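Local coordinates for uncharacterized protein (Peptoclostridium difficile 630, PDB 4YCS) that is of unknown function but is a putative lipoprotein fragment related to PnrA-like substrate-binding proteins of ABC transporters, which suggests a role in ligand uptake, at residues Y111-N114 and K115-Y118; I58-L61 and C62-Y66; I69-G73 and A74-K78. All coordinates share one frame; numbering follows the deposited sequence.

Contact 1: Y111-N114 and K115-Y118; sequences YEDN and KSGY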
loop_
_atom_site.group_PDB
_atom_site.type_symbol
_atom_site.label_atom_id
_atom_site.label_comp_id
_atom_site.label_asym_id
_atom_site.label_seq_id
_atom_site.Cartn_x
_atom_site.Cartn_y
_atom_site.Cartn_z
ATOM N N TYR A 111 -11.052 -0.933 5.790
ATOM C CA TYR A 111 -10.661 -1.997 6.733
ATOM C C TYR A 111 -11.395 -3.314 6.412
ATOM O O TYR A 111 -10.825 -4.390 6.578
ATOM C CB TYR A 111 -10.950 -1.545 8.183
ATOM C CG TYR A 111 -10.828 -2.619 9.252
ATOM C CD1 TYR A 111 -9.592 -2.912 9.844
ATOM C CD2 TYR A 111 -11.953 -3.330 9.686
ATOM C CE1 TYR A 111 -9.485 -3.884 10.832
ATOM C CE2 TYR A 111 -11.852 -4.305 10.669
ATOM C CZ TYR A 111 -10.616 -4.574 11.236
ATOM O OH TYR A 111 -10.509 -5.538 12.207
ATOM N N GLU A 112 -12.642 -3.210 5.932
ATOM C CA GLU A 112 -13.475 -4.376 5.582
ATOM C C GLU A 112 -12.930 -5.083 4.320
ATOM O O GLU A 112 -12.683 -6.287 4.294
ATOM C CB GLU A 112 -14.937 -3.940 5.380
ATOM C CG GLU A 112 -15.743 -3.844 6.692
ATOM C CD GLU A 112 -15.253 -2.763 7.663
ATOM O OE1 GLU A 112 -14.587 -1.788 7.209
ATOM O OE2 GLU A 112 -15.545 -2.887 8.879
ATOM N N ASP A 113 -12.725 -4.292 3.285
ATOM C CA ASP A 113 -12.219 -4.779 2.027
ATOM C C ASP A 113 -10.798 -5.356 2.172
ATOM O O ASP A 113 -10.435 -6.298 1.483
ATOM C CB ASP A 113 -12.299 -3.642 0.986
ATOM C CG ASP A 113 -13.776 -3.321 0.577
ATOM O OD1 ASP A 113 -14.631 -4.174 0.806
ATOM O OD2 ASP A 113 -14.063 -2.253 -0.006
ATOM N N ASN A 114 -10.027 -4.822 3.115
ATOM C CA ASN A 114 -8.691 -5.328 3.445
ATOM C C ASN A 114 -8.674 -6.834 3.757
ATOM O O ASN A 114 -7.709 -7.528 3.412
ATOM C CB ASN A 114 -8.112 -4.559 4.656
ATOM C CG ASN A 114 -6.632 -4.865 4.923
ATOM O OD1 ASN A 114 -5.819 -4.879 4.009
ATOM N ND2 ASN A 114 -6.277 -5.046 6.179
ATOM N N LYS A 115 -9.732 -7.331 4.401
ATOM C CA LYS A 115 -9.779 -8.740 4.845
ATOM C C LYS A 115 -10.843 -9.625 4.162
ATOM O O LYS A 115 -10.978 -10.780 4.514
ATOM C CB LYS A 115 -9.952 -8.805 6.362
ATOM C CG LYS A 115 -11.170 -8.067 6.889
ATOM C CD LYS A 115 -11.269 -8.183 8.412
ATOM C CE LYS A 115 -12.361 -7.287 8.974
ATOM N NZ LYS A 115 -13.727 -7.727 8.593
ATOM N N SER A 116 -11.575 -9.091 3.190
ATOM C CA SER A 116 -12.629 -9.829 2.497
ATOM C C SER A 116 -12.170 -10.591 1.239
ATOM O O SER A 116 -12.984 -11.239 0.554
ATOM C CB SER A 116 -13.731 -8.860 2.093
ATOM O OG SER A 116 -13.332 -8.032 1.012
ATOM N N GLY A 117 -10.895 -10.485 0.889
ATOM C CA GLY A 117 -10.458 -10.986 -0.432
ATOM C C GLY A 117 -10.440 -9.882 -1.491
ATOM O O GLY A 117 -9.853 -10.023 -2.549
ATOM N N TYR A 118 -11.072 -8.765 -1.193
ATOM C CA TYR A 118 -11.122 -7.626 -2.091
ATOM C C TYR A 118 -9.767 -7.072 -2.377
ATOM O O TYR A 118 -9.513 -6.689 -3.476
ATOM C CB TYR A 118 -11.970 -6.494 -1.481
ATOM C CG TYR A 118 -12.172 -5.289 -2.372
ATOM C CD1 TYR A 118 -11.250 -4.279 -2.423
ATOM C CD2 TYR A 118 -13.303 -5.175 -3.155
ATOM C CE1 TYR A 118 -11.441 -3.189 -3.237
ATOM C CE2 TYR A 118 -13.503 -4.080 -3.950
ATOM C CZ TYR A 118 -12.571 -3.084 -3.974
ATOM O OH TYR A 118 -12.756 -2.001 -4.805
#

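Contact 2: I58-L61 and C62-Y66; sequences IDIL and CNDNY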
loop_
_atom_site.group_PDB
_atom_site.type_symbol
_atom_site.label_atom_id
_atom_site.label_comp_id
_atom_site.label_asym_id
_atom_site.label_seq_id
_atom_site.Cartn_x
_atom_site.Cartn_y
_atom_site.Cartn_z
ATOM N N ILE A 58 8.425 6.410 1.338
ATOM C CA ILE A 58 7.563 6.261 0.181
ATOM C C ILE A 58 8.244 6.797 -1.073
ATOM O O ILE A 58 8.183 6.185 -2.186
ATOM C CB ILE A 58 6.175 6.894 0.398
ATOM C CG1 ILE A 58 5.438 6.208 1.539
ATOM C CG2 ILE A 58 5.347 6.756 -0.868
ATOM C CD1 ILE A 58 4.233 6.985 2.071
ATOM N N ASP A 59 8.971 7.893 -0.900
ATOM C CA ASP A 59 9.742 8.466 -1.990
ATOM C C ASP A 59 10.811 7.499 -2.517
ATOM O O ASP A 59 10.993 7.349 -3.733
ATOM C CB ASP A 59 10.367 9.791 -1.543
ATOM C CG ASP A 59 11.096 10.457 -2.672
ATOM O OD1 ASP A 59 10.502 11.353 -3.280
ATOM O OD2 ASP A 59 12.236 10.045 -2.956
ATOM N N ILE A 60 11.509 6.821 -1.602
ATOM C CA ILE A 60 12.442 5.785 -2.009
ATOM C C ILE A 60 11.751 4.687 -2.809
ATOM O O ILE A 60 12.301 4.233 -3.810
ATOM C CB ILE A 60 13.161 5.175 -0.795
ATOM C CG1 ILE A 60 14.155 6.197 -0.159
ATOM C CG2 ILE A 60 13.889 3.909 -1.202
ATOM C CD1 ILE A 60 14.596 5.795 1.259
ATOM N N LEU A 61 10.577 4.220 -2.372
ATOM C CA LEU A 61 9.828 3.171 -3.090
ATOM C C LEU A 61 9.426 3.616 -4.483
ATOM O O LEU A 61 9.406 2.790 -5.424
ATOM C CB LEU A 61 8.594 2.715 -2.291
ATOM C CG LEU A 61 8.842 2.062 -0.922
ATOM C CD1 LEU A 61 7.545 1.702 -0.246
ATOM C CD2 LEU A 61 9.734 0.846 -1.030
ATOM N N CYS A 62 9.145 4.918 -4.647
ATOM C CA CYS A 62 8.819 5.479 -5.967
ATOM C C CYS A 62 10.004 5.471 -6.925
ATOM O O CYS A 62 9.827 5.623 -8.127
ATOM C CB CYS A 62 8.292 6.896 -5.812
ATOM S SG CYS A 62 6.714 7.005 -4.992
ATOM N N ASN A 63 11.203 5.244 -6.393
ATOM C CA ASN A 63 12.433 5.109 -7.211
ATOM C C ASN A 63 12.981 3.701 -7.227
ATOM O O ASN A 63 14.090 3.514 -7.634
ATOM C CB ASN A 63 13.494 6.102 -6.690
ATOM C CG ASN A 63 13.119 7.527 -7.044
ATOM O OD1 ASN A 63 13.287 7.941 -8.183
ATOM N ND2 ASN A 63 12.552 8.236 -6.108
ATOM N N ASP A 64 12.175 2.711 -6.823
ATOM C CA ASP A 64 12.590 1.293 -6.814
ATOM C C ASP A 64 11.771 0.391 -7.768
ATOM O O ASP A 64 11.741 -0.791 -7.577
ATOM C CB ASP A 64 12.404 0.706 -5.407
ATOM C CG ASP A 64 13.493 1.104 -4.443
ATOM O OD1 ASP A 64 14.573 1.477 -4.913
ATOM O OD2 ASP A 64 13.258 0.976 -3.216
ATOM N N ASN A 65 11.080 0.969 -8.738
ATOM C CA ASN A 65 10.415 0.239 -9.790
ATOM C C ASN A 65 9.328 -0.742 -9.269
ATOM O O ASN A 65 9.343 -1.935 -9.582
ATOM C CB ASN A 65 11.471 -0.467 -10.675
ATOM C CG ASN A 65 10.917 -0.854 -12.064
ATOM O OD1 ASN A 65 10.223 -0.080 -12.729
ATOM N ND2 ASN A 65 11.190 -2.080 -12.478
ATOM N N TYR A 66 8.388 -0.227 -8.509
ATOM C CA TYR A 66 7.222 -1.016 -8.069
ATOM C C TYR A 66 5.956 -0.602 -8.877
ATOM O O TYR A 66 5.658 0.587 -9.034
ATOM C CB TYR A 66 6.970 -0.787 -6.561
ATOM C CG TYR A 66 8.024 -1.440 -5.704
ATOM C CD1 TYR A 66 8.113 -2.830 -5.585
ATOM C CD2 TYR A 66 8.945 -0.683 -5.000
ATOM C CE1 TYR A 66 9.115 -3.425 -4.819
ATOM C CE2 TYR A 66 9.945 -1.289 -4.254
ATOM C CZ TYR A 66 10.037 -2.647 -4.176
ATOM O OH TYR A 66 11.063 -3.214 -3.401
HETATM O O HOH W 1 8.191 2.599 -7.798
#

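Contact 3: I69-G73 and A74-K78; sequences IIAVG and ARFAK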
loop_
_atom_site.group_PDB
_atom_site.type_symbol
_atom_site.label_atom_id
_atom_site.label_comp_id
_atom_site.label_asym_id
_atom_site.label_seq_id
_atom_site.Cartn_x
_atom_site.Cartn_y
_atom_site.Cartn_z
ATOM N N ILE A 69 2.410 0.516 -4.858
ATOM C CA ILE A 69 2.903 0.783 -3.514
ATOM C C ILE A 69 1.684 0.884 -2.597
ATOM O O ILE A 69 0.781 1.727 -2.824
ATOM C CB ILE A 69 3.715 2.077 -3.436
ATOM C CG1 ILE A 69 4.961 1.949 -4.298
ATOM C CG2 ILE A 69 4.139 2.391 -1.981
ATOM C CD1 ILE A 69 5.632 3.250 -4.659
ATOM N N ILE A 70 1.610 -0.001 -1.621
ATOM C CA ILE A 70 0.467 -0.080 -0.700
ATOM C C ILE A 70 0.866 0.396 0.717
ATOM O O ILE A 70 1.751 -0.162 1.346
ATOM C CB ILE A 70 -0.083 -1.486 -0.586
ATOM C CG1 ILE A 70 -0.349 -2.083 -1.980
ATOM C CG2 ILE A 70 -1.369 -1.418 0.267
ATOM C CD1 ILE A 70 -0.811 -3.516 -2.014
ATOM N N ALA A 71 0.201 1.437 1.192
ATOM C CA ALA A 71 0.405 1.991 2.520
ATOM C C ALA A 71 -0.747 1.507 3.440
ATOM O O ALA A 71 -1.916 1.644 3.102
ATOM C CB ALA A 71 0.393 3.489 2.450
ATOM N N VAL A 72 -0.392 0.928 4.583
ATOM C CA VAL A 72 -1.368 0.365 5.499
ATOM C C VAL A 72 -1.555 1.238 6.752
ATOM O O VAL A 72 -0.741 1.226 7.685
ATOM C CB VAL A 72 -0.940 -1.029 5.917
ATOM C CG1 VAL A 72 -2.021 -1.688 6.770
ATOM C CG2 VAL A 72 -0.644 -1.864 4.674
ATOM N N GLY A 73 -2.652 1.990 6.771
ATOM C CA GLY A 73 -3.011 2.784 7.966
ATOM C C GLY A 73 -3.239 4.247 7.652
ATOM O O GLY A 73 -2.631 4.786 6.750
ATOM N N ALA A 74 -4.124 4.878 8.430
ATOM C CA ALA A 74 -4.490 6.279 8.263
ATOM C C ALA A 74 -3.317 7.218 8.539
ATOM O O ALA A 74 -3.305 8.335 8.034
ATOM C CB ALA A 74 -5.658 6.632 9.184
ATOM N N ARG A 75 -2.323 6.785 9.303
ATOM C CA ARG A 75 -1.157 7.651 9.530
ATOM C C ARG A 75 -0.340 7.923 8.258
ATOM O O ARG A 75 0.453 8.871 8.236
ATOM C CB ARG A 75 -0.250 7.107 10.618
ATOM C CG ARG A 75 -0.847 7.222 12.018
ATOM C CD ARG A 75 0.224 7.533 13.049
ATOM N NE ARG A 75 1.271 6.510 13.118
ATOM C CZ ARG A 75 2.435 6.671 13.744
ATOM N NH1 ARG A 75 2.693 7.810 14.369
ATOM N NH2 ARG A 75 3.350 5.698 13.755
ATOM N N PHE A 76 -0.539 7.136 7.194
ATOM C CA PHE A 76 0.141 7.419 5.906
ATOM C C PHE A 76 -0.547 8.470 5.029
ATOM O O PHE A 76 0.056 8.924 4.031
ATOM C CB PHE A 76 0.361 6.140 5.097
ATOM C CG PHE A 76 1.353 5.234 5.697
ATOM C CD1 PHE A 76 2.687 5.565 5.658
ATOM C CD2 PHE A 76 0.954 4.065 6.332
ATOM C CE1 PHE A 76 3.618 4.721 6.225
ATOM C CE2 PHE A 76 1.882 3.214 6.869
ATOM C CZ PHE A 76 3.212 3.543 6.810
ATOM N N ALA A 77 -1.770 8.862 5.404
ATOM C CA ALA A 77 -2.608 9.752 4.587
ATOM C C ALA A 77 -1.836 10.946 4.054
ATOM O O ALA A 77 -1.703 11.121 2.831
ATOM C CB ALA A 77 -3.837 10.204 5.378
ATOM N N LYS A 78 -1.287 11.739 4.962
ATOM C CA LYS A 78 -0.596 12.979 4.576
ATOM C C LYS A 78 0.742 12.766 3.820
ATOM O O LYS A 78 0.954 13.393 2.797
ATOM C CB LYS A 78 -0.414 13.928 5.777
ATOM C CG LYS A 78 -1.696 14.634 6.228
ATOM C CD LYS A 78 -2.167 15.744 5.277
ATOM C CE LYS A 78 -3.466 16.402 5.752
ATOM N NZ LYS A 78 -4.647 15.497 5.644
#

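Contact 1: Y111-N114 and K115-Y118
The turn between the short helix 111-115 and helix 118-127 brings Asp113 against Tyr118, and Ser116 forms an ST turn at the start of the second helix. The carboxylate of Asp113 stacks over one face of the Tyr118 ring. The two planes are 19° apart, and Asp113 OD2 sits 4.1 Å above the ring plane, over its centre. Asp113 CB also touches Tyr118 CD1 at 3.6 Å. Tyr118 CG lies anti to its own backbone N (chi1 -176°), and this places the ring against Asp113.

Toward the end of the weakly bonded helix 111-115, Lys115 N donates to Glu112 O at 3.1 Å. A weak bond follows from Ser116 N to Asp113 O. Gly117 has positive phi (95°), a conformation that glycine adopts readily, and it takes the N-cap position of the next helix.

Asn114 is buried against helix 22-38, where its ND2 donates to Met24 O. Lys115 runs extended past Glu112 O and bends only at its last torsion. Its CE meets the Tyr111 ring obliquely, 3.5 Å from Tyr111 CE2. In the ST turn itself, Ser116 OG accepts from Tyr118 N at 3.2 Å.

Contact 2: I58-L61 and C62-Y66
Leu61 O is gripped by two donors, Asp64 N and a water. Asp64 N bonds to Leu61 O at 3.1 Å. The water donates to the same Leu61 O at 2.7 Å and accepts from Tyr66 N at 2.9 Å. It therefore bridges the end of helix 54-62 to the chain that leads into strand 68-72. The ring of Tyr66 also turns an edge to this oxygen, with Tyr66 CD2 close to it in the ring plane.

One turn earlier, Cys62 N donates to Ile58 O at 2.9 Å, the last strong i to i+4 bond of the helix among these residues. The pattern then tightens, as Asn63 N reaches Ile60 O at 3.0 Å and makes only a weak bond to Asp59 O. The Asn63 side chain folds back over the helix end. Its CG stands anti to the carbonyl carbon (chi1 -72°), and from there ND2 donates to Asp59 O at 3.0 Å, tilted from both the carbonyl and amide planes. Asn63 ND2 and Asp59 OD1 are both bonded to Tyr87 OH, which ties the two side chains to a neighbouring loop.

Apolar contacts flank these bonds. Leu61 CD2 touches Tyr66 CE2 at 3.9 Å, and both side chains reach Ser11 of strand 8-15. Ile58 and Cys62 face helix 77-84 and Phe92. Asp64 lies alongside Ile60, its OD2 3.6 Å from Ile60 CG2.

Three successive carbonyls at the helix end, those of Asp59, Ile60 and Leu61, thus find donors in the turn. Backbone N-H groups, an amide side chain and a water serve them between them, consistent with a helix end that frays into a tight turn.

Contact 3: I69-G73 and A74-K78
Strand 68-72 gives way at Gly73, whose positive phi (126°) turns the chain into a 3-10 segment, 74-76, that leads to helix 77-84. This is the strand-to-helix corner of a beta-alpha-beta unit in the parallel sheet. Such a phi is a conformation that glycine adopts readily. The turn is closed by Phe76 N, which donates to Gly73 O at 3.2 Å with an N-H...O angle of 161°. Within the turn, Ala77 N adds a bond to Ala74 O.

Phe76 packs back against the strand end. With chi1 at -69°, CG lies beside its own backbone N, and the ring reaches back toward Val72. Phe76 CB packs on Ala71 CB at 3.7 Å, and the methyl meets the ring obliquely. The CD2-CE2 edge of the ring lies against the backbone, with Phe76 CE2 3.4 Å from Val72 O in the ring plane. Gly73 O also sits near that edge. Beyond the corner the Phe76 ring meets Phe54 and touches Ile13.

The Arg75 guanidinium lies off the strand, where NE bonds Asp15 and NH2 bonds Glu17 in salt bridges. Val72 points its side chain to helix 22-38, across the sheet from Ala71.

Val72 O is buried and has no hydrogen-bonding partner anywhere in the model. The ring edge of Phe76, with its slightly positive hydrogens, probably offers this oxygen some weak electrostatic compensation in place of a conventional donor.

Contact 3 is the buried one, contact 2 is partly buried, and contact 1 lies at the surface. Contacts 1 and 2 are on opposite sides of the chain's centre, about 25 Å apart between centres. Contacts 2 and 3 touch directly: Ile69 CD1 packs on Leu61 C at 3.8 Å, and Ile58 CD1 approaches Phe76 CD1. They follow one another in the chain, as helix 54-62 leads to strand 68-72. Contacts 1 and 3 do not touch, but Asn114 and Val72 both reach helix 22-38. The chemistry follows the setting. Contact 3 relies on apolar packing and one bond across its turn, contact 2 adds amide and water bonds, and contact 1 stacks a carboxylate on a ring.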